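Local coordinates for protein Sqt1 (Chaetomium thermophilum, PDB 4ZOY) that probably acts as a dedicated chaperone that captures a nascent ribosomal protein during translation, using a WD40-repeat beta-propeller, at residues A[16-24]-A[457-465]; A[27-35]-A[46-54]. All coordinates share one frame; numbering follows the deposited sequence.

Contact 1 (A[16-24]-A[457-465])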
loop_
_atom_site.group_PDB
_atom_site.type_symbol
_atom_site.label_atom_id
_atom_site.label_comp_id
_atom_site.label_asym_id
_atom_site.label_seq_id
_atom_site.Cartn_x
_atom_site.Cartn_y
_atom_site.Cartn_z
ATOM N N ASP A 16 -20.664 -3.689 -4.242
ATOM C CA ASP A 16 -20.433 -3.260 -2.878
ATOM C C ASP A 16 -18.977 -2.814 -2.744
ATOM O O ASP A 16 -18.323 -2.557 -3.752
ATOM C CB ASP A 16 -20.775 -4.384 -1.883
ATOM C CG ASP A 16 -21.287 -3.855 -0.558
ATOM O OD1 ASP A 16 -21.066 -2.673 -0.212
ATOM O OD2 ASP A 16 -21.941 -4.628 0.176
ATOM N N SER A 17 -18.508 -2.718 -1.502
ATOM C CA SER A 17 -17.194 -2.164 -1.162
ATOM C C SER A 17 -16.090 -2.519 -2.135
ATOM O O SER A 17 -15.869 -3.687 -2.447
ATOM C CB SER A 17 -16.770 -2.646 0.222
ATOM O OG SER A 17 -17.774 -2.398 1.191
ATOM N N VAL A 18 -15.385 -1.491 -2.598
ATOM C CA VAL A 18 -14.219 -1.688 -3.447
ATOM C C VAL A 18 -12.978 -1.554 -2.559
ATOM O O VAL A 18 -12.599 -0.445 -2.169
ATOM C CB VAL A 18 -14.171 -0.685 -4.621
ATOM C CG1 VAL A 18 -13.264 -1.223 -5.713
ATOM C CG2 VAL A 18 -15.581 -0.457 -5.204
ATOM N N PHE A 19 -12.378 -2.698 -2.223
ATOM C CA PHE A 19 -11.314 -2.759 -1.218
ATOM C C PHE A 19 -9.923 -2.538 -1.771
ATOM O O PHE A 19 -9.027 -2.130 -1.030
ATOM C CB PHE A 19 -11.312 -4.119 -0.513
ATOM C CG PHE A 19 -12.504 -4.361 0.370
ATOM C CD1 PHE A 19 -12.782 -3.521 1.430
ATOM C CD2 PHE A 19 -13.312 -5.463 0.163
ATOM C CE1 PHE A 19 -13.874 -3.764 2.259
ATOM C CE2 PHE A 19 -14.397 -5.710 0.987
ATOM C CZ PHE A 19 -14.675 -4.858 2.030
ATOM N N ALA A 20 -9.732 -2.847 -3.050
ATOM C CA ALA A 20 -8.386 -2.945 -3.604
ATOM C C ALA A 20 -8.253 -2.278 -4.952
ATOM O O ALA A 20 -9.218 -2.225 -5.740
ATOM C CB ALA A 20 -7.983 -4.412 -3.711
ATOM N N ILE A 21 -7.052 -1.775 -5.232
ATOM C CA ILE A 21 -6.769 -1.162 -6.516
ATOM C C ILE A 21 -5.292 -1.338 -6.849
ATOM O O ILE A 21 -4.431 -1.277 -5.962
ATOM C CB ILE A 21 -7.169 0.331 -6.525
ATOM C CG1 ILE A 21 -6.867 0.991 -7.872
ATOM C CG2 ILE A 21 -6.518 1.093 -5.359
ATOM C CD1 ILE A 21 -7.550 2.368 -8.053
ATOM N N ALA A 22 -5.015 -1.597 -8.122
ATOM C CA ALA A 22 -3.645 -1.696 -8.599
ATOM C C ALA A 22 -3.516 -0.971 -9.924
ATOM O O ALA A 22 -4.488 -0.854 -10.677
ATOM C CB ALA A 22 -3.231 -3.142 -8.738
ATOM N N GLN A 23 -2.314 -0.481 -10.199
ATOM C CA GLN A 23 -2.037 0.309 -11.382
ATOM C C GLN A 23 -0.873 -0.315 -12.127
ATOM O O GLN A 23 0.090 -0.769 -11.510
ATOM C CB GLN A 23 -1.721 1.750 -10.985
ATOM C CG GLN A 23 -1.520 2.703 -12.146
ATOM C CD GLN A 23 -1.488 4.129 -11.665
ATOM O OE1 GLN A 23 -0.915 4.421 -10.618
ATOM N NE2 GLN A 23 -2.160 5.018 -12.388
ATOM N N HIS A 24 -0.969 -0.375 -13.446
ATOM C CA HIS A 24 0.113 -0.930 -14.251
ATOM C C HIS A 24 1.355 -0.038 -14.136
ATOM O O HIS A 24 1.247 1.183 -14.214
ATOM C CB HIS A 24 -0.341 -1.056 -15.706
ATOM C CG HIS A 24 0.549 -1.911 -16.553
ATOM N ND1 HIS A 24 1.804 -1.511 -16.954
ATOM C CD2 HIS A 24 0.353 -3.137 -17.092
ATOM C CE1 HIS A 24 2.351 -2.462 -17.692
ATOM N NE2 HIS A 24 1.488 -3.454 -17.800
ATOM N N VAL A 457 -13.156 6.569 1.538
ATOM C CA VAL A 457 -12.196 6.181 0.506
ATOM C C VAL A 457 -11.238 5.128 1.048
ATOM O O VAL A 457 -10.516 5.390 2.008
ATOM C CB VAL A 457 -11.385 7.377 -0.006
ATOM C CG1 VAL A 457 -10.554 6.968 -1.212
ATOM C CG2 VAL A 457 -12.321 8.542 -0.347
ATOM N N LEU A 458 -11.272 3.942 0.444
ATOM C CA LEU A 458 -10.504 2.793 0.947
ATOM C C LEU A 458 -9.122 2.656 0.313
ATOM O O LEU A 458 -8.285 1.922 0.822
ATOM C CB LEU A 458 -11.293 1.496 0.733
ATOM C CG LEU A 458 -12.644 1.439 1.453
ATOM C CD1 LEU A 458 -13.373 0.141 1.132
ATOM C CD2 LEU A 458 -12.489 1.621 2.969
ATOM N N GLY A 459 -8.880 3.352 -0.792
ATOM C CA GLY A 459 -7.585 3.260 -1.443
ATOM C C GLY A 459 -7.523 4.171 -2.641
ATOM O O GLY A 459 -8.541 4.754 -3.054
ATOM N N PHE A 460 -6.324 4.322 -3.193
ATOM C CA PHE A 460 -6.135 5.065 -4.424
ATOM C C PHE A 460 -4.807 4.705 -5.074
ATOM O O PHE A 460 -3.903 4.163 -4.432
ATOM C CB PHE A 460 -6.205 6.589 -4.190
ATOM C CG PHE A 460 -5.099 7.133 -3.329
ATOM C CD1 PHE A 460 -3.895 7.520 -3.898
ATOM C CD2 PHE A 460 -5.269 7.270 -1.964
ATOM C CE1 PHE A 460 -2.859 8.013 -3.114
ATOM C CE2 PHE A 460 -4.249 7.766 -1.172
ATOM C CZ PHE A 460 -3.041 8.139 -1.754
ATOM N N VAL A 461 -4.721 4.992 -6.364
ATOM C CA VAL A 461 -3.439 5.068 -7.055
ATOM C C VAL A 461 -3.331 6.429 -7.726
ATOM O O VAL A 461 -4.342 7.082 -7.996
ATOM C CB VAL A 461 -3.278 3.953 -8.104
ATOM C CG1 VAL A 461 -3.227 2.575 -7.437
ATOM C CG2 VAL A 461 -4.407 4.009 -9.145
ATOM N N GLN A 462 -2.108 6.870 -8.005
ATOM C CA GLN A 462 -1.913 8.208 -8.549
ATOM C C GLN A 462 -0.793 8.272 -9.580
ATOM O O GLN A 462 -0.339 9.365 -9.928
ATOM C CB GLN A 462 -1.631 9.208 -7.425
ATOM C CG GLN A 462 -0.365 8.908 -6.609
ATOM C CD GLN A 462 -0.143 9.897 -5.482
ATOM O OE1 GLN A 462 -0.624 11.035 -5.524
ATOM N NE2 GLN A 462 0.585 9.468 -4.456
ATOM N N GLY A 463 -0.355 7.120 -10.067
ATOM C CA GLY A 463 0.665 7.089 -11.109
ATOM C C GLY A 463 1.990 7.647 -10.640
ATOM O O GLY A 463 2.214 7.805 -9.456
ATOM N N GLU A 464 2.867 7.963 -11.580
ATOM C CA GLU A 464 4.169 8.521 -11.230
ATOM C C GLU A 464 4.098 10.003 -10.879
ATOM O O GLU A 464 4.820 10.474 -10.001
ATOM C CB GLU A 464 5.154 8.316 -12.382
ATOM C CG GLU A 464 5.598 6.876 -12.568
ATOM C CD GLU A 464 6.537 6.417 -11.477
ATOM O OE1 GLU A 464 7.232 7.276 -10.894
ATOM O OE2 GLU A 464 6.571 5.201 -11.193
ATOM N N THR A 465 3.216 10.735 -11.548
ATOM C CA THR A 465 3.210 12.188 -11.420
ATOM C C THR A 465 2.155 12.741 -10.490
ATOM O O THR A 465 2.164 13.926 -10.193
ATOM C CB THR A 465 2.991 12.870 -12.775
ATOM O OG1 THR A 465 1.691 12.521 -13.269
ATOM C CG2 THR A 465 4.067 12.445 -13.785
#
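F19 lies beside L458 and I21 beside F460 as strands 18-23 and 457-461 run almost parallel, 9° apart, with their axes 6.3 Å from each other at closest. The two strands belong to different sheets and share no backbone ladder: A20 and A22 use their backbones to pair with G34 and A32, while L458 and G459 bulge against V472. F19 and A20 form a matching classic bulge opposite G34.

At the bulged end, L458 CD1 does most of the touching. It sits 3.7 Å from F19 CD1, the two side chains pointing the same way, and comes 3.4 Å from V18 O, a buried carbonyl oxygen with no hydrogen-bond partner in the model. S17 CB covers one face of the F19 ring near its rim, while S17 OG turns to D474.

The strands are the innermost ones of the first and last blades of an eight-bladed WD40 propeller, neighbours in the ring although far apart in sequence; the ring itself is closed by strand 9-11, which completes the last blade. Midway along the contact, I21 crosses V461 at a slant, CD1 reaching V461 CG2 at 3.7 Å. I21 CG2 rests instead against the backbone of the other strand, 3.9 Å from F460 N. Both I21 and V461 also lean on V470 of the last blade.

At the far end Q23 reaches across with CG anti to its own backbone N (chi1 -175°) and the chain extended beyond. OE1 accepts G463 N at 2.8 Å on an in-plane lone pair, though the N-H is bent at 130°. Since NE2 donates to P28 O, both ends of the amide are held; a leucine in its place would probably leave G463 N and P28 O without their side-chain mate.

Contact 2 (A[27-35]-A[46-54])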
loop_
_atom_site.group_PDB
_atom_site.type_symbol
_atom_site.label_atom_id
_atom_site.label_comp_id
_atom_site.label_asym_id
_atom_site.label_seq_id
_atom_site.Cartn_x
_atom_site.Cartn_y
_atom_site.Cartn_z
ATOM N N TYR A 27 1.943 1.684 -17.686
ATOM C CA TYR A 27 0.801 2.327 -18.326
ATOM C C TYR A 27 -0.215 2.740 -17.265
ATOM O O TYR A 27 -1.081 1.945 -16.880
ATOM C CB TYR A 27 0.174 1.383 -19.353
ATOM C CG TYR A 27 1.206 0.769 -20.269
ATOM C CD1 TYR A 27 1.935 1.559 -21.147
ATOM C CD2 TYR A 27 1.455 -0.597 -20.254
ATOM C CE1 TYR A 27 2.889 1.010 -21.983
ATOM C CE2 TYR A 27 2.409 -1.158 -21.089
ATOM C CZ TYR A 27 3.118 -0.347 -21.951
ATOM O OH TYR A 27 4.065 -0.897 -22.783
ATOM N N PRO A 28 -0.112 3.984 -16.783
ATOM C CA PRO A 28 -0.905 4.440 -15.631
ATOM C C PRO A 28 -2.406 4.427 -15.917
ATOM O O PRO A 28 -3.213 4.435 -14.986
ATOM C CB PRO A 28 -0.411 5.873 -15.398
ATOM C CG PRO A 28 0.856 6.000 -16.179
ATOM C CD PRO A 28 0.773 5.040 -17.305
ATOM N N ASN A 29 -2.781 4.396 -17.190
ATOM C CA ASN A 29 -4.193 4.347 -17.550
ATOM C C ASN A 29 -4.833 2.983 -17.294
ATOM O O ASN A 29 -6.053 2.851 -17.285
ATOM C CB ASN A 29 -4.372 4.727 -19.022
ATOM C CG ASN A 29 -3.603 3.812 -19.950
ATOM O OD1 ASN A 29 -2.379 3.699 -19.851
ATOM N ND2 ASN A 29 -4.318 3.132 -20.844
ATOM N N ILE A 30 -4.012 1.959 -17.096
ATOM C CA ILE A 30 -4.528 0.625 -16.858
ATOM C C ILE A 30 -4.584 0.375 -15.360
ATOM O O ILE A 30 -3.555 0.305 -14.690
ATOM C CB ILE A 30 -3.673 -0.447 -17.551
ATOM C CG1 ILE A 30 -3.640 -0.185 -19.060
ATOM C CG2 ILE A 30 -4.206 -1.843 -17.247
ATOM C CD1 ILE A 30 -2.866 -1.216 -19.840
ATOM N N VAL A 31 -5.803 0.266 -14.845
ATOM C CA VAL A 31 -6.051 0.152 -13.418
ATOM C C VAL A 31 -7.025 -0.987 -13.143
ATOM O O VAL A 31 -8.027 -1.126 -13.841
ATOM C CB VAL A 31 -6.614 1.469 -12.855
ATOM C CG1 VAL A 31 -6.997 1.319 -11.408
ATOM C CG2 VAL A 31 -5.606 2.598 -13.030
ATOM N N ALA A 32 -6.715 -1.805 -12.140
ATOM C CA ALA A 32 -7.591 -2.880 -11.698
ATOM C C ALA A 32 -8.215 -2.542 -10.351
ATOM O O ALA A 32 -7.549 -2.004 -9.468
ATOM C CB ALA A 32 -6.824 -4.193 -11.610
ATOM N N THR A 33 -9.498 -2.866 -10.189
ATOM C CA THR A 33 -10.201 -2.607 -8.941
ATOM C C THR A 33 -10.886 -3.881 -8.478
ATOM O O THR A 33 -11.256 -4.715 -9.286
ATOM C CB THR A 33 -11.228 -1.456 -9.089
ATOM O OG1 THR A 33 -12.176 -1.784 -10.111
ATOM C CG2 THR A 33 -10.518 -0.168 -9.472
ATOM N N GLY A 34 -11.044 -4.042 -7.174
ATOM C CA GLY A 34 -11.541 -5.299 -6.653
ATOM C C GLY A 34 -12.247 -5.131 -5.323
ATOM O O GLY A 34 -11.856 -4.324 -4.478
ATOM N N GLY A 35 -13.303 -5.910 -5.114
ATOM C CA GLY A 35 -13.962 -5.847 -3.829
ATOM C C GLY A 35 -15.038 -6.884 -3.603
ATOM O O GLY A 35 -14.945 -8.032 -4.079
ATOM N N LYS A 46 -15.433 -9.627 -6.763
ATOM C CA LYS A 46 -15.434 -9.244 -8.157
ATOM C C LYS A 46 -14.356 -8.207 -8.393
ATOM O O LYS A 46 -14.146 -7.309 -7.566
ATOM C CB LYS A 46 -16.796 -8.681 -8.570
ATOM C CG LYS A 46 -16.910 -8.278 -10.028
ATOM C CD LYS A 46 -17.114 -9.490 -10.914
ATOM C CE LYS A 46 -17.518 -9.084 -12.319
ATOM N NZ LYS A 46 -17.845 -10.272 -13.165
ATOM N N GLY A 47 -13.696 -8.321 -9.535
ATOM C CA GLY A 47 -12.722 -7.333 -9.931
ATOM C C GLY A 47 -12.950 -6.884 -11.357
ATOM O O GLY A 47 -13.625 -7.561 -12.141
ATOM N N TYR A 48 -12.376 -5.741 -11.695
ATOM C CA TYR A 48 -12.451 -5.199 -13.037
ATOM C C TYR A 48 -11.121 -4.594 -13.438
ATOM O O TYR A 48 -10.353 -4.144 -12.581
ATOM C CB TYR A 48 -13.544 -4.134 -13.136
ATOM C CG TYR A 48 -14.947 -4.658 -12.969
ATOM C CD1 TYR A 48 -15.623 -5.225 -14.046
ATOM C CD2 TYR A 48 -15.597 -4.579 -11.747
ATOM C CE1 TYR A 48 -16.916 -5.705 -13.900
ATOM C CE2 TYR A 48 -16.895 -5.055 -11.589
ATOM C CZ TYR A 48 -17.543 -5.615 -12.674
ATOM O OH TYR A 48 -18.828 -6.089 -12.529
ATOM N N VAL A 49 -10.838 -4.583 -14.734
ATOM C CA VAL A 49 -9.738 -3.784 -15.237
ATOM C C VAL A 49 -10.319 -2.639 -16.045
ATOM O O VAL A 49 -11.205 -2.844 -16.880
ATOM C CB VAL A 49 -8.759 -4.595 -16.098
ATOM C CG1 VAL A 49 -7.606 -3.702 -16.549
ATOM C CG2 VAL A 49 -8.245 -5.793 -15.314
ATOM N N LEU A 50 -9.825 -1.436 -15.785
ATOM C CA LEU A 50 -10.322 -0.234 -16.432
ATOM C C LEU A 50 -9.232 0.418 -17.254
ATOM O O LEU A 50 -8.047 0.257 -16.955
ATOM C CB LEU A 50 -10.839 0.760 -15.397
ATOM C CG LEU A 50 -11.813 0.218 -14.355
ATOM C CD1 LEU A 50 -12.055 1.232 -13.264
ATOM C CD2 LEU A 50 -13.134 -0.162 -15.010
ATOM N N ASP A 51 -9.642 1.146 -18.291
ATOM C CA ASP A 51 -8.754 1.997 -19.071
ATOM C C ASP A 51 -9.183 3.444 -18.870
ATOM O O ASP A 51 -10.168 3.901 -19.456
ATOM C CB ASP A 51 -8.793 1.618 -20.556
ATOM C CG ASP A 51 -7.747 2.351 -21.376
ATOM O OD1 ASP A 51 -7.230 3.387 -20.913
ATOM O OD2 ASP A 51 -7.446 1.889 -22.496
ATOM N N ILE A 52 -8.429 4.162 -18.046
ATOM C CA ILE A 52 -8.800 5.493 -17.577
ATOM C C ILE A 52 -8.527 6.563 -18.657
ATOM O O ILE A 52 -8.985 7.703 -18.560
ATOM C CB ILE A 52 -8.056 5.792 -16.225
ATOM C CG1 ILE A 52 -8.909 5.338 -15.034
ATOM C CG2 ILE A 52 -7.720 7.262 -16.026
ATOM C CD1 ILE A 52 -9.233 3.882 -15.006
ATOM N N SER A 53 -7.834 6.181 -19.723
ATOM C CA SER A 53 -7.559 7.128 -20.803
ATOM C C SER A 53 -8.855 7.566 -21.495
ATOM O O SER A 53 -8.884 8.572 -22.198
ATOM C CB SER A 53 -6.594 6.524 -21.821
ATOM O OG SER A 53 -7.217 5.498 -22.570
ATOM N N ALA A 54 -9.927 6.812 -21.274
ATOM C CA ALA A 54 -11.237 7.151 -21.821
ATOM C C ALA A 54 -11.872 8.331 -21.088
ATOM O O ALA A 54 -12.898 8.857 -21.521
ATOM C CB ALA A 54 -12.160 5.940 -21.767
#
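V31 with L50, T33 with Y48 and G35 with K46 are the hydrogen-bonded pairs of an antiparallel ladder, each joined by two backbone bonds. The bond from L50 N to V31 O is short at 2.7 Å. The one from K46 N to G35 O is longer, 3.2 Å. I52 N to N29 O, 2.8 Å, extends the ladder past the strand ends. Among the non-hydrogen-bonded pairs, G34 and G47 bring their CA atoms to 4.0 Å.

The polar side chains meet at the open end. N29 turns CG between its backbone N and carbonyl carbon (chi1 59°), which lays its amide beside D51; ND2 then donates to D51 OD1 at 2.9 Å, nearly straight at 176° but from 51° out of the carboxylate plane. OD1 also takes S53 OG and, in an Asx turn, S53 N, so three donors grip one oxygen and fix the carboxylate.

Apolar contacts are lighter: I30 CG2 meets V49 CG1 at 3.9 Å on one face, and V31 CB meets I52 CD1 at 4.2 Å on the other.

These are the two middle strands of the first blade, between strands 18-23 and 83-85. The I30 and A32 face packs on strand 92-97 of the next blade, while T33, L50 and I52 face strands 468-473 and 478-482 of the last.

How the contacts relate
From the N terminus, strand 9-11 first serves as the outermost strand of the last blade; the chain then enters the first blade at strand 18-23. Contact 1 joins that strand to 457-461, closing a loop of more than 400 residues that runs through all the other blades. Contact 2 is nested inside this loop and is local, the hairpin of strands 30-36 and 45-51. The two meet within the first blade, where A22 O lies 2.8 Å from A32 N. Contact 2 thus builds the middle of the sheet whose inner edge contact 1 sets against the last blade, with centres about 9 Å apart.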